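Local coordinates for protein homoserine O-acetyltransferase (Pseudomonas veronii, PDB 5EFZ) that hydrolyses ethyl acetate to ethanol and acetate as a homodimeric esterase of the alpha/beta-hydrolase fold, serving the bacterial breakdown of short-chain methyl ketones, at residues Ser69-Ala74 / Val95-Gly100; Trp160-Pro165 / Gly276-His281; Thr188-Glu193 / Ala220-Leu225; Val299-His304 / Phe308-Cys313. One frame throughout, in Å; residues are numbered along the deposited sequence.

Contact 1 of 4, residues Ser69-Ala74 / Val95-Gly100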
loop_
_atom_site.group_PDB
_atom_site.type_symbol
_atom_site.label_atom_id
_atom_site.label_comp_id
_atom_site.label_asym_id
_atom_site.label_seq_id
_atom_site.Cartn_x
_atom_site.Cartn_y
_atom_site.Cartn_z
ATOM N N SER A 69 -6.172 16.700 5.205
ATOM C CA SER A 69 -5.241 17.669 4.610
ATOM C C SER A 69 -5.947 18.694 3.708
ATOM O O SER A 69 -5.313 19.597 3.172
ATOM C CB SER A 69 -4.090 16.981 3.827
ATOM O OG SER A 69 -4.522 16.522 2.552
ATOM N N GLY A 70 -7.263 18.589 3.603
ATOM C CA GLY A 70 -8.009 19.383 2.648
ATOM C C GLY A 70 -8.717 20.578 3.263
ATOM O O GLY A 70 -8.801 20.739 4.499
ATOM N N THR A 71 -9.208 21.449 2.392
ATOM C CA THR A 71 -9.983 22.594 2.821
ATOM C C THR A 71 -11.218 22.711 1.951
ATOM O O THR A 71 -11.414 21.950 0.990
ATOM C CB THR A 71 -9.205 23.927 2.727
ATOM O OG1 THR A 71 -8.988 24.236 1.338
ATOM C CG2 THR A 71 -7.835 23.868 3.501
ATOM N N SER A 72 -12.060 23.668 2.300
ATOM C CA SER A 72 -13.277 23.899 1.529
ATOM C C SER A 72 -12.959 24.250 0.062
ATOM O O SER A 72 -13.775 23.997 -0.825
ATOM C CB SER A 72 -14.118 25.019 2.181
ATOM O OG SER A 72 -13.297 26.111 2.594
ATOM N N LYS A 73 -11.788 24.841 -0.183
ATOM C CA LYS A 73 -11.414 25.261 -1.527
ATOM C C LYS A 73 -11.409 24.075 -2.483
ATOM O O LYS A 73 -11.903 24.178 -3.618
ATOM C CB LYS A 73 -10.033 25.917 -1.555
ATOM C CG LYS A 73 -9.798 26.724 -2.819
ATOM C CD LYS A 73 -10.930 27.741 -2.899
ATOM C CE LYS A 73 -10.844 28.659 -4.092
ATOM N NZ LYS A 73 -11.968 29.642 -4.039
ATOM N N ALA A 74 -10.850 22.958 -2.021
ATOM C CA ALA A 74 -10.814 21.745 -2.838
ATOM C C ALA A 74 -12.213 21.234 -3.186
ATOM O O ALA A 74 -12.432 20.835 -4.322
ATOM C CB ALA A 74 -10.030 20.633 -2.143
ATOM N N VAL A 95 -19.965 24.261 2.901
ATOM C CA VAL A 95 -18.755 23.462 3.011
ATOM C C VAL A 95 -18.042 23.851 4.312
ATOM O O VAL A 95 -17.662 25.013 4.489
ATOM C CB VAL A 95 -17.823 23.684 1.824
ATOM C CG1 VAL A 95 -16.644 22.668 1.899
ATOM C CG2 VAL A 95 -18.630 23.557 0.504
ATOM N N VAL A 96 -17.904 22.896 5.225
ATOM C CA VAL A 96 -17.413 23.213 6.561
ATOM C C VAL A 96 -16.065 22.554 6.775
ATOM O O VAL A 96 -15.933 21.328 6.679
ATOM C CB VAL A 96 -18.406 22.776 7.642
ATOM C CG1 VAL A 96 -17.882 23.162 9.068
ATOM C CG2 VAL A 96 -19.825 23.374 7.353
ATOM N N ASN A 97 -15.074 23.379 7.073
ATOM C CA ASN A 97 -13.708 22.895 7.304
ATOM C C ASN A 97 -13.551 22.155 8.632
ATOM O O ASN A 97 -14.014 22.625 9.686
ATOM C CB ASN A 97 -12.737 24.077 7.247
ATOM C CG ASN A 97 -12.572 24.615 5.828
ATOM O OD1 ASN A 97 -11.736 24.112 5.069
ATOM N ND2 ASN A 97 -13.346 25.664 5.477
ATOM N N GLN A 98 -12.904 21.002 8.575
ATOM C CA GLN A 98 -12.595 20.223 9.770
ATOM C C GLN A 98 -11.920 21.047 10.832
ATOM O O GLN A 98 -11.008 21.831 10.532
ATOM C CB GLN A 98 -11.655 19.069 9.422
ATOM C CG GLN A 98 -12.335 17.806 8.934
ATOM C CD GLN A 98 -11.283 16.683 8.884
ATOM O OE1 GLN A 98 -10.512 16.501 9.834
ATOM N NE2 GLN A 98 -11.208 15.988 7.760
ATOM N N ILE A 99 -12.327 20.837 12.077
ATOM C CA ILE A 99 -11.522 21.276 13.212
ATOM C C ILE A 99 -10.144 20.674 13.065
ATOM O O ILE A 99 -10.007 19.448 12.928
ATOM C CB ILE A 99 -12.158 20.832 14.548
ATOM C CG1 ILE A 99 -13.564 21.464 14.672
ATOM C CG2 ILE A 99 -11.270 21.250 15.746
ATOM C CD1 ILE A 99 -14.390 20.882 15.822
ATOM N N GLY A 100 -9.104 21.503 13.114
ATOM C CA GLY A 100 -7.759 20.968 12.993
ATOM C C GLY A 100 -7.150 21.139 11.614
ATOM O O GLY A 100 -5.963 20.841 11.431
#

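Contact 2 of 4, residues Trp160-Pro165 / Gly276-His281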
loop_
_atom_site.group_PDB
_atom_site.type_symbol
_atom_site.label_atom_id
_atom_site.label_comp_id
_atom_site.label_asym_id
_atom_site.label_seq_id
_atom_site.Cartn_x
_atom_site.Cartn_y
_atom_site.Cartn_z
ATOM N N TRP A 160 -22.850 11.809 10.860
ATOM C CA TRP A 160 -24.071 12.626 10.743
ATOM C C TRP A 160 -25.321 11.751 10.663
ATOM O O TRP A 160 -26.293 11.980 11.401
ATOM C CB TRP A 160 -24.008 13.522 9.488
ATOM C CG TRP A 160 -23.697 14.960 9.803
ATOM C CD1 TRP A 160 -22.479 15.587 9.695
ATOM C CD2 TRP A 160 -24.605 15.926 10.359
ATOM N NE1 TRP A 160 -22.583 16.887 10.130
ATOM C CE2 TRP A 160 -23.892 17.128 10.501
ATOM C CE3 TRP A 160 -25.978 15.909 10.656
ATOM C CZ2 TRP A 160 -24.491 18.295 10.976
ATOM C CZ3 TRP A 160 -26.579 17.070 11.113
ATOM C CH2 TRP A 160 -25.833 18.243 11.282
ATOM N N ALA A 161 -25.291 10.749 9.777
ATOM C CA ALA A 161 -26.483 9.924 9.513
ATOM C C ALA A 161 -26.871 9.076 10.715
ATOM O O ALA A 161 -28.040 8.720 10.865
ATOM C CB ALA A 161 -26.259 9.028 8.286
ATOM N N VAL A 162 -25.890 8.735 11.562
ATOM C CA VAL A 162 -26.153 7.906 12.749
ATOM C C VAL A 162 -26.546 8.785 13.948
ATOM O O VAL A 162 -27.453 8.446 14.704
ATOM C CB VAL A 162 -24.916 7.026 13.134
ATOM C CG1 VAL A 162 -25.091 6.376 14.528
ATOM C CG2 VAL A 162 -24.687 5.950 12.084
ATOM N N ARG A 163 -25.871 9.915 14.106
ATOM C CA ARG A 163 -26.038 10.756 15.293
ATOM C C ARG A 163 -27.329 11.573 15.257
ATOM O O ARG A 163 -27.993 11.773 16.293
ATOM C CB ARG A 163 -24.820 11.693 15.444
ATOM C CG ARG A 163 -24.835 12.552 16.700
ATOM C CD ARG A 163 -23.692 13.550 16.743
ATOM N NE ARG A 163 -22.429 12.908 17.070
ATOM C CZ ARG A 163 -21.702 13.188 18.142
ATOM N NH1 ARG A 163 -22.099 14.122 19.009
ATOM N NH2 ARG A 163 -20.588 12.516 18.349
ATOM N N TYR A 164 -27.696 12.032 14.062
ATOM C CA TYR A 164 -28.920 12.790 13.866
ATOM C C TYR A 164 -29.784 12.210 12.738
ATOM O O TYR A 164 -29.916 12.813 11.661
ATOM C CB TYR A 164 -28.587 14.249 13.566
ATOM C CG TYR A 164 -27.722 14.938 14.587
ATOM C CD1 TYR A 164 -26.401 15.246 14.301
ATOM C CD2 TYR A 164 -28.234 15.317 15.822
ATOM C CE1 TYR A 164 -25.613 15.889 15.202
ATOM C CE2 TYR A 164 -27.435 15.968 16.751
ATOM C CZ TYR A 164 -26.128 16.242 16.429
ATOM O OH TYR A 164 -25.323 16.890 17.320
ATOM N N PRO A 165 -30.377 11.037 12.972
ATOM C CA PRO A 165 -30.903 10.317 11.800
ATOM C C PRO A 165 -32.050 11.004 11.064
ATOM O O PRO A 165 -32.112 10.902 9.841
ATOM C CB PRO A 165 -31.351 8.972 12.378
ATOM C CG PRO A 165 -31.326 9.118 13.846
ATOM C CD PRO A 165 -30.419 10.232 14.202
ATOM N N GLY A 276 -12.281 7.217 13.578
ATOM C CA GLY A 276 -13.669 7.333 13.094
ATOM C C GLY A 276 -14.422 6.029 13.386
ATOM O O GLY A 276 -13.989 4.959 12.976
ATOM N N ASP A 277 -15.534 6.111 14.115
ATOM C CA ASP A 277 -16.233 4.922 14.584
ATOM C C ASP A 277 -17.650 5.278 15.058
ATOM O O ASP A 277 -17.833 5.709 16.190
ATOM C CB ASP A 277 -15.440 4.245 15.723
ATOM C CG ASP A 277 -16.141 3.024 16.275
ATOM O OD1 ASP A 277 -17.157 2.564 15.692
ATOM O OD2 ASP A 277 -15.679 2.517 17.313
ATOM N N VAL A 278 -18.649 5.105 14.191
ATOM C CA VAL A 278 -20.027 5.440 14.567
ATOM C C VAL A 278 -20.578 4.445 15.595
ATOM O O VAL A 278 -21.615 4.709 16.200
ATOM C CB VAL A 278 -20.988 5.460 13.329
ATOM C CG1 VAL A 278 -20.526 6.483 12.274
ATOM C CG2 VAL A 278 -21.096 4.053 12.681
ATOM N N SER A 279 -19.928 3.289 15.763
ATOM C CA SER A 279 -20.419 2.298 16.748
ATOM C C SER A 279 -20.162 2.740 18.193
ATOM O O SER A 279 -20.674 2.130 19.147
ATOM C CB SER A 279 -19.787 0.911 16.515
ATOM O OG SER A 279 -18.449 0.818 17.007
ATOM N N ARG A 280 -19.386 3.807 18.372
ATOM C CA ARG A 280 -19.278 4.408 19.700
ATOM C C ARG A 280 -20.665 4.807 20.245
ATOM O O ARG A 280 -20.872 4.868 21.453
ATOM C CB ARG A 280 -18.338 5.622 19.668
ATOM C CG ARG A 280 -16.885 5.222 19.399
ATOM C CD ARG A 280 -15.982 6.443 19.238
ATOM N NE ARG A 280 -15.832 7.181 20.494
ATOM C CZ ARG A 280 -14.986 6.842 21.466
ATOM N NH1 ARG A 280 -14.226 5.749 21.354
ATOM N NH2 ARG A 280 -14.918 7.590 22.556
ATOM N N HIS A 281 -21.628 5.066 19.362
ATOM C CA HIS A 281 -22.987 5.367 19.826
ATOM C C HIS A 281 -23.742 4.158 20.380
ATOM O O HIS A 281 -24.749 4.310 21.097
ATOM C CB HIS A 281 -23.817 5.958 18.691
ATOM C CG HIS A 281 -23.353 7.303 18.249
ATOM N ND1 HIS A 281 -23.666 8.458 18.936
ATOM C CD2 HIS A 281 -22.575 7.677 17.204
ATOM C CE1 HIS A 281 -23.105 9.488 18.327
ATOM N NE2 HIS A 281 -22.441 9.043 17.273
#

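Contact 3 of 4, residues Thr188-Glu193 / Ala220-Leu225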
loop_
_atom_site.group_PDB
_atom_site.type_symbol
_atom_site.label_atom_id
_atom_site.label_comp_id
_atom_site.label_asym_id
_atom_site.label_seq_id
_atom_site.Cartn_x
_atom_site.Cartn_y
_atom_site.Cartn_z
ATOM N N THR A 188 -2.295 4.942 8.608
ATOM C CA THR A 188 -2.215 6.291 9.155
ATOM C C THR A 188 -1.138 6.383 10.236
ATOM O O THR A 188 -0.474 7.399 10.356
ATOM C CB THR A 188 -3.558 6.715 9.693
ATOM O OG1 THR A 188 -4.536 6.529 8.636
ATOM C CG2 THR A 188 -3.496 8.214 10.073
ATOM N N GLU A 189 -0.940 5.317 11.001
ATOM C CA GLU A 189 0.178 5.296 11.960
ATOM C C GLU A 189 1.517 5.479 11.246
ATOM O O GLU A 189 2.398 6.228 11.701
ATOM C CB GLU A 189 0.195 4.001 12.763
ATOM C CG GLU A 189 1.424 3.891 13.679
ATOM C CD GLU A 189 1.275 2.799 14.721
ATOM O OE1 GLU A 189 2.078 1.830 14.727
ATOM O OE2 GLU A 189 0.366 2.932 15.553
ATOM N N ILE A 190 1.687 4.785 10.135
ATOM C CA ILE A 190 2.933 4.892 9.376
ATOM C C ILE A 190 3.076 6.289 8.805
ATOM O O ILE A 190 4.171 6.846 8.782
ATOM C CB ILE A 190 2.975 3.816 8.248
ATOM C CG1 ILE A 190 3.137 2.434 8.940
ATOM C CG2 ILE A 190 4.127 4.120 7.222
ATOM C CD1 ILE A 190 2.924 1.205 7.990
ATOM N N LEU A 191 1.962 6.864 8.347
ATOM C CA LEU A 191 1.970 8.268 7.865
ATOM C C LEU A 191 2.367 9.245 8.955
ATOM O O LEU A 191 3.071 10.236 8.702
ATOM C CB LEU A 191 0.606 8.673 7.336
ATOM C CG LEU A 191 0.157 8.163 5.973
ATOM C CD1 LEU A 191 -1.324 8.592 5.777
ATOM C CD2 LEU A 191 1.063 8.725 4.847
ATOM N N ILE A 192 1.829 9.020 10.148
ATOM C CA ILE A 192 2.170 9.866 11.303
ATOM C C ILE A 192 3.662 9.752 11.621
ATOM O O ILE A 192 4.351 10.763 11.852
ATOM C CB ILE A 192 1.341 9.479 12.544
ATOM C CG1 ILE A 192 -0.134 9.928 12.344
ATOM C CG2 ILE A 192 1.935 10.095 13.834
ATOM C CD1 ILE A 192 -1.149 9.286 13.359
ATOM N N GLU A 193 4.172 8.528 11.629
ATOM C CA GLU A 193 5.576 8.351 12.017
ATOM C C GLU A 193 6.524 8.961 10.984
ATOM O O GLU A 193 7.640 9.355 11.325
ATOM C CB GLU A 193 5.872 6.871 12.259
ATOM C CG GLU A 193 5.195 6.413 13.560
ATOM C CD GLU A 193 5.267 4.928 13.833
ATOM O OE1 GLU A 193 5.647 4.151 12.922
ATOM O OE2 GLU A 193 4.917 4.544 14.984
ATOM N N ALA A 220 4.507 12.385 1.867
ATOM C CA ALA A 220 4.061 12.441 0.470
ATOM C C ALA A 220 4.385 11.152 -0.289
ATOM O O ALA A 220 3.583 10.695 -1.107
ATOM C CB ALA A 220 4.684 13.639 -0.252
ATOM N N LYS A 221 5.564 10.582 -0.064
ATOM C CA LYS A 221 5.911 9.339 -0.766
ATOM C C LYS A 221 4.980 8.201 -0.357
ATOM O O LYS A 221 4.567 7.382 -1.189
ATOM C CB LYS A 221 7.355 8.935 -0.492
ATOM C CG LYS A 221 8.389 9.719 -1.259
ATOM C CD LYS A 221 9.721 8.971 -1.107
ATOM C CE LYS A 221 10.885 9.646 -1.751
ATOM N NZ LYS A 221 12.138 8.839 -1.502
ATOM N N LEU A 222 4.648 8.140 0.931
ATOM C CA LEU A 222 3.724 7.099 1.399
ATOM C C LEU A 222 2.349 7.277 0.788
ATOM O O LEU A 222 1.680 6.294 0.457
ATOM C CB LEU A 222 3.626 7.114 2.916
ATOM C CG LEU A 222 4.879 6.617 3.611
ATOM C CD1 LEU A 222 4.952 7.141 5.071
ATOM C CD2 LEU A 222 4.897 5.079 3.604
ATOM N N TRP A 223 1.908 8.521 0.648
ATOM C CA TRP A 223 0.656 8.815 -0.036
ATOM C C TRP A 223 0.704 8.418 -1.511
ATOM O O TRP A 223 -0.299 8.013 -2.080
ATOM C CB TRP A 223 0.309 10.305 0.085
ATOM C CG TRP A 223 -0.502 10.570 1.302
ATOM C CD1 TRP A 223 -0.087 11.188 2.467
ATOM C CD2 TRP A 223 -1.879 10.217 1.499
ATOM N NE1 TRP A 223 -1.144 11.252 3.363
ATOM C CE2 TRP A 223 -2.250 10.675 2.796
ATOM C CE3 TRP A 223 -2.846 9.593 0.692
ATOM C CZ2 TRP A 223 -3.546 10.481 3.320
ATOM C CZ3 TRP A 223 -4.143 9.402 1.220
ATOM C CH2 TRP A 223 -4.474 9.870 2.510
ATOM N N THR A 224 1.868 8.527 -2.134
ATOM C CA THR A 224 1.980 8.120 -3.527
ATOM C C THR A 224 1.829 6.596 -3.651
ATOM O O THR A 224 1.227 6.079 -4.610
ATOM C CB THR A 224 3.336 8.539 -4.129
ATOM O OG1 THR A 224 3.577 9.937 -3.846
ATOM C CG2 THR A 224 3.339 8.303 -5.666
ATOM N N LEU A 225 2.422 5.891 -2.701
ATOM C CA LEU A 225 2.391 4.437 -2.653
ATOM C C LEU A 225 0.954 3.892 -2.487
ATOM O O LEU A 225 0.576 2.910 -3.135
ATOM C CB LEU A 225 3.260 3.932 -1.487
ATOM C CG LEU A 225 3.221 2.423 -1.253
ATOM C CD1 LEU A 225 3.898 1.678 -2.417
ATOM C CD2 LEU A 225 3.890 2.060 0.036
#

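Contact 4 of 4, residues Val299-His304 / Phe308-Cys313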
loop_
_atom_site.group_PDB
_atom_site.type_symbol
_atom_site.label_atom_id
_atom_site.label_comp_id
_atom_site.label_asym_id
_atom_site.label_seq_id
_atom_site.Cartn_x
_atom_site.Cartn_y
_atom_site.Cartn_z
ATOM N N VAL A 299 -23.548 4.285 -0.863
ATOM C CA VAL A 299 -22.213 3.920 -0.408
ATOM C C VAL A 299 -21.365 3.763 -1.664
ATOM O O VAL A 299 -21.688 2.930 -2.531
ATOM C CB VAL A 299 -22.229 2.599 0.401
ATOM C CG1 VAL A 299 -20.782 2.196 0.824
ATOM C CG2 VAL A 299 -23.180 2.703 1.613
ATOM N N MET A 300 -20.351 4.608 -1.793
ATOM C CA MET A 300 -19.635 4.751 -3.067
ATOM C C MET A 300 -18.122 4.668 -2.899
ATOM O O MET A 300 -17.422 5.670 -2.972
ATOM C CB MET A 300 -20.043 6.088 -3.746
ATOM C CG MET A 300 -21.594 6.175 -3.955
ATOM S SD MET A 300 -22.076 7.697 -4.793
ATOM C CE MET A 300 -21.379 7.446 -6.375
ATOM N N PRO A 301 -17.613 3.446 -2.708
ATOM C CA PRO A 301 -16.151 3.306 -2.732
ATOM C C PRO A 301 -15.606 3.562 -4.142
ATOM O O PRO A 301 -16.376 3.485 -5.101
ATOM C CB PRO A 301 -15.931 1.843 -2.339
ATOM C CG PRO A 301 -17.203 1.125 -2.870
ATOM C CD PRO A 301 -18.310 2.150 -2.586
ATOM N N ILE A 302 -14.306 3.832 -4.252
ATOM C CA ILE A 302 -13.646 3.958 -5.544
ATOM C C ILE A 302 -13.036 2.597 -5.820
ATOM O O ILE A 302 -12.423 2.018 -4.922
ATOM C CB ILE A 302 -12.604 5.090 -5.526
ATOM C CG1 ILE A 302 -13.362 6.449 -5.417
ATOM C CG2 ILE A 302 -11.642 5.010 -6.765
ATOM C CD1 ILE A 302 -12.471 7.663 -5.108
ATOM N N SER A 303 -13.249 2.079 -7.036
ATOM C CA SER A 303 -12.925 0.688 -7.346
ATOM C C SER A 303 -11.493 0.278 -6.981
ATOM O O SER A 303 -11.273 -0.829 -6.439
ATOM C CB SER A 303 -13.193 0.405 -8.849
ATOM O OG SER A 303 -12.388 1.237 -9.683
ATOM N N HIS A 304 -10.516 1.153 -7.250
ATOM C CA HIS A 304 -9.112 0.788 -7.065
ATOM C C HIS A 304 -8.497 1.463 -5.821
ATOM O O HIS A 304 -7.280 1.537 -5.683
ATOM C CB HIS A 304 -8.293 1.134 -8.338
ATOM C CG HIS A 304 -8.577 0.236 -9.500
ATOM N ND1 HIS A 304 -9.822 0.159 -10.114
ATOM C CD2 HIS A 304 -7.804 -0.671 -10.148
ATOM C CE1 HIS A 304 -9.778 -0.712 -11.091
ATOM N NE2 HIS A 304 -8.553 -1.234 -11.143
ATOM N N PHE A 308 -9.498 2.161 1.526
ATOM C CA PHE A 308 -10.922 2.083 1.844
ATOM C C PHE A 308 -11.516 1.204 0.735
ATOM O O PHE A 308 -11.953 1.723 -0.276
ATOM C CB PHE A 308 -11.585 3.470 1.869
ATOM C CG PHE A 308 -11.359 4.258 3.129
ATOM C CD1 PHE A 308 -11.782 3.758 4.361
ATOM C CD2 PHE A 308 -10.795 5.524 3.077
ATOM C CE1 PHE A 308 -11.598 4.505 5.533
ATOM C CE2 PHE A 308 -10.619 6.291 4.242
ATOM C CZ PHE A 308 -11.026 5.782 5.465
ATOM N N THR A 309 -11.474 -0.123 0.882
ATOM C CA THR A 309 -11.736 -0.987 -0.271
ATOM C C THR A 309 -13.207 -1.169 -0.581
ATOM O O THR A 309 -14.079 -0.895 0.253
ATOM C CB THR A 309 -11.126 -2.366 -0.084
ATOM O OG1 THR A 309 -11.892 -3.092 0.889
ATOM C CG2 THR A 309 -9.670 -2.208 0.410
ATOM N N VAL A 310 -13.465 -1.636 -1.796
ATOM C CA VAL A 310 -14.828 -1.979 -2.203
ATOM C C VAL A 310 -15.420 -2.982 -1.209
ATOM O O VAL A 310 -16.602 -2.880 -0.825
ATOM C CB VAL A 310 -14.826 -2.545 -3.650
ATOM C CG1 VAL A 310 -16.121 -3.189 -3.981
ATOM C CG2 VAL A 310 -14.497 -1.429 -4.646
ATOM N N ASP A 311 -14.608 -3.952 -0.803
ATOM C CA ASP A 311 -15.058 -4.987 0.146
ATOM C C ASP A 311 -15.357 -4.408 1.531
ATOM O O ASP A 311 -16.336 -4.837 2.166
ATOM C CB ASP A 311 -14.013 -6.107 0.306
ATOM C CG ASP A 311 -13.900 -6.991 -0.925
ATOM O OD1 ASP A 311 -14.930 -7.334 -1.542
ATOM O OD2 ASP A 311 -12.756 -7.324 -1.289
ATOM N N ASP A 312 -14.506 -3.491 2.012
ATOM C CA ASP A 312 -14.748 -2.772 3.274
ATOM C C ASP A 312 -16.113 -2.073 3.238
ATOM O O ASP A 312 -16.910 -2.181 4.178
ATOM C CB ASP A 312 -13.691 -1.702 3.548
ATOM C CG ASP A 312 -12.313 -2.275 3.953
ATOM O OD1 ASP A 312 -12.220 -3.426 4.455
ATOM O OD2 ASP A 312 -11.315 -1.547 3.743
ATOM N N CYS A 313 -16.392 -1.380 2.138
ATOM C CA CYS A 313 -17.580 -0.534 2.098
ATOM C C CYS A 313 -18.795 -1.388 1.839
ATOM O O CYS A 313 -19.868 -1.072 2.330
ATOM C CB CYS A 313 -17.466 0.564 1.037
ATOM S SG CYS A 313 -16.070 1.685 1.395
HETATM O O HOH W 1 -12.972 3.846 -1.644
HETATM O O HOH W 2 -10.953 -1.048 -3.493
#

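Contact 1 of 4, residues Ser69-Ala74 / Val95-Gly100
The carboxamide of Asn97 grips Ser72 at two points. Its OD1 accepts from Ser72 N at 2.8 Å, a short but bent bond. The donor is tilted 30° from the carbonyl plane. Its ND2 donates to Ser72 OG at 2.9 Å, close to the amide plane; this bond is straighter, with an N-H...O angle of 156°. Ser72 chi1 of 43° sets OG between its backbone N and carbonyl carbon, on the side where ND2 can reach it. Outside the pair, Ala47 O takes a bond from ND2, and Asn101 ND2 gives one to OD1. The tightest carbon contact is Ser72 CB against Val95 CG1, 3.5 Å. Replacing Asn97 by an alanine would remove the carboxamide and would probably leave Ser72 N and OG, and Ala47 O, without this partner. The contact is looser past Ser72, where Lys73 and Ala74 are partly exposed and do not touch 95-100. Thr71 is the N-cap, its OG1 accepting from Lys73 N at 3.2 Å and also bonding to His22. The helix start is thus pinned to the end of strand 92-96 and the loop that follows, inside the beta-alpha-beta unit 61-65, 72-79, 92-96 of the alpha/beta-hydrolase sheet.

Contact 2 of 4, residues Trp160-Pro165 / Gly276-His281
Arg163 lays the length of its side chain against the imidazole edge of His281. CB begins the contact, 4.0 Å from His281 NE2. With chi1 at -176° the next carbon stands opposite the backbone N, and CG comes to 3.9 Å from His281 CE1 while also lying over one face of the Tyr164 ring. The chain then bends at chi3 (-75°), bringing NE to 3.7 Å from His281 CE1, near the plane of the ring. CZ and NH2 follow at similar range, with CE1 over one face of the guanidinium. The two planes stand 87° apart, an edge of imidazole set on a flat cation and not a stack. Beside it, Val162 CG1 touches His281 CD2, and Val162 CG2 packs on Val278 CB at 3.9 Å. A leucine in place of Arg163 would probably deprive Glu159 of its cationic partner and take the guanidinium from the histidine edge. Residues 160-165 and 276-281 share no hydrogen bond; the polar tie from helix 152-163 to the 3-10 segment beginning at Val278 runs through Glu159 OE2, which takes both Arg163 NE, in a salt bridge, and His281 NE2. That carboxylate would tend to favour a charged imidazole and the adjoining guanidinium to oppose it, so the charge state is not settled.

Contact 3 of 4, residues Thr188-Glu193 / Ala220-Leu225
Leu222 and Trp223 receive Ile190 and Leu191 from the facing helix; the axes of segments 188-193 and 220-225 approach to 9.9 Å, with N-to-C directions 154° apart, nearly antiparallel. Ahead of them, the Ala220 carbonyl is gripped twice, by Thr224 N and by Thr224 OG1 at 2.8 Å, from opposite faces of its plane. The end of the Lys221 chain leads away from 188-193, and its NZ forms intersubunit salt bridges, to Glu189 and Glu193 of the second subunit. Leu222 points toward the partner helix. Its CB meets Leu191 CD2 at 3.6 Å, the two side chains running alongside each other but pointing opposite ways, and its CD1 and CD2 straddle Ile190 CG2, each 3.8 Å from that methyl. Ile190 chi1 of -70° places CG2 opposite the backbone N, the orientation that presents it to this fork. Trp223 next sends its indole across Leu191 at about a right angle: NE1 lies 3.6 Å from Leu191 CD1. The same indole stacks on Phe258 and approaches His334, inferred to be an active-site residue, with about 4 Å between side chains. Helix 213-227 also packs on helix 246-258 and helix 182-196 on helix 263-274, and both meet the second subunit, where Leu222 packs on its own counterpart.

Contact 4 of 4, residues Val299-His304 / Phe308-Cys313
Pro301 packs its ring on the first turn of helix 310-317. Its CB sits 3.7 Å from Cys313 SG, and its CG is 4.0 Å from Val310 CA. Next to it, Val299 CG1 touches Cys313 CB at 3.7 Å, while Val310 CG2 reaches past the proline to within 3.7 Å of Ser303 O. Val310 chi1 of 167° turns CG2 beside its own backbone N, the branch that faces the 302-303 backbone. No direct hydrogen bond joins the segments; two waters do so instead. One accepts from Ile302 N and donates to Phe308 O at 2.7 Å, and the other donates to Ser303 O and accepts from Val310 N, so four backbone polar groups are satisfied where the two segments separate. This is the turn from strand 296-300 into its following helix, in the beta-alpha-beta unit completed by strand 324-325, and it carries Asp305, inferred to be the triad acid. Thr309 and Asp312 form a capping box: Asp312 N donates to Thr309 OG1 at 2.9 Å, and Thr309 N to Asp312 OD2 at 3.2 Å, both with angles of 166°. Farther out, Asp305 OD1 accepts from Phe308 N, while the Phe308 side chain lies against Ser151, the inferred nucleophile.

From the N terminus, contact 1 closes first, bringing the start of helix 72-79 to the end of strand 92-96 across 20 intervening residues. Contact 2 then opens on helix 152-163 and closes 110 residues later at 276-281, a long loop that takes in the helices 182-196 to 263-274. Contact 3 is nested inside that loop and pairs two of those helices at the dimer interface. Contact 4 follows in series, its three-residue loop joining the end of strand 296-300 to the start of helix 310-317. Contacts 1 and 4 reach the same mixed sheet, with centres 22 Å apart, and contacts 3 and 4 both touch the second subunit. No two contacts touch directly.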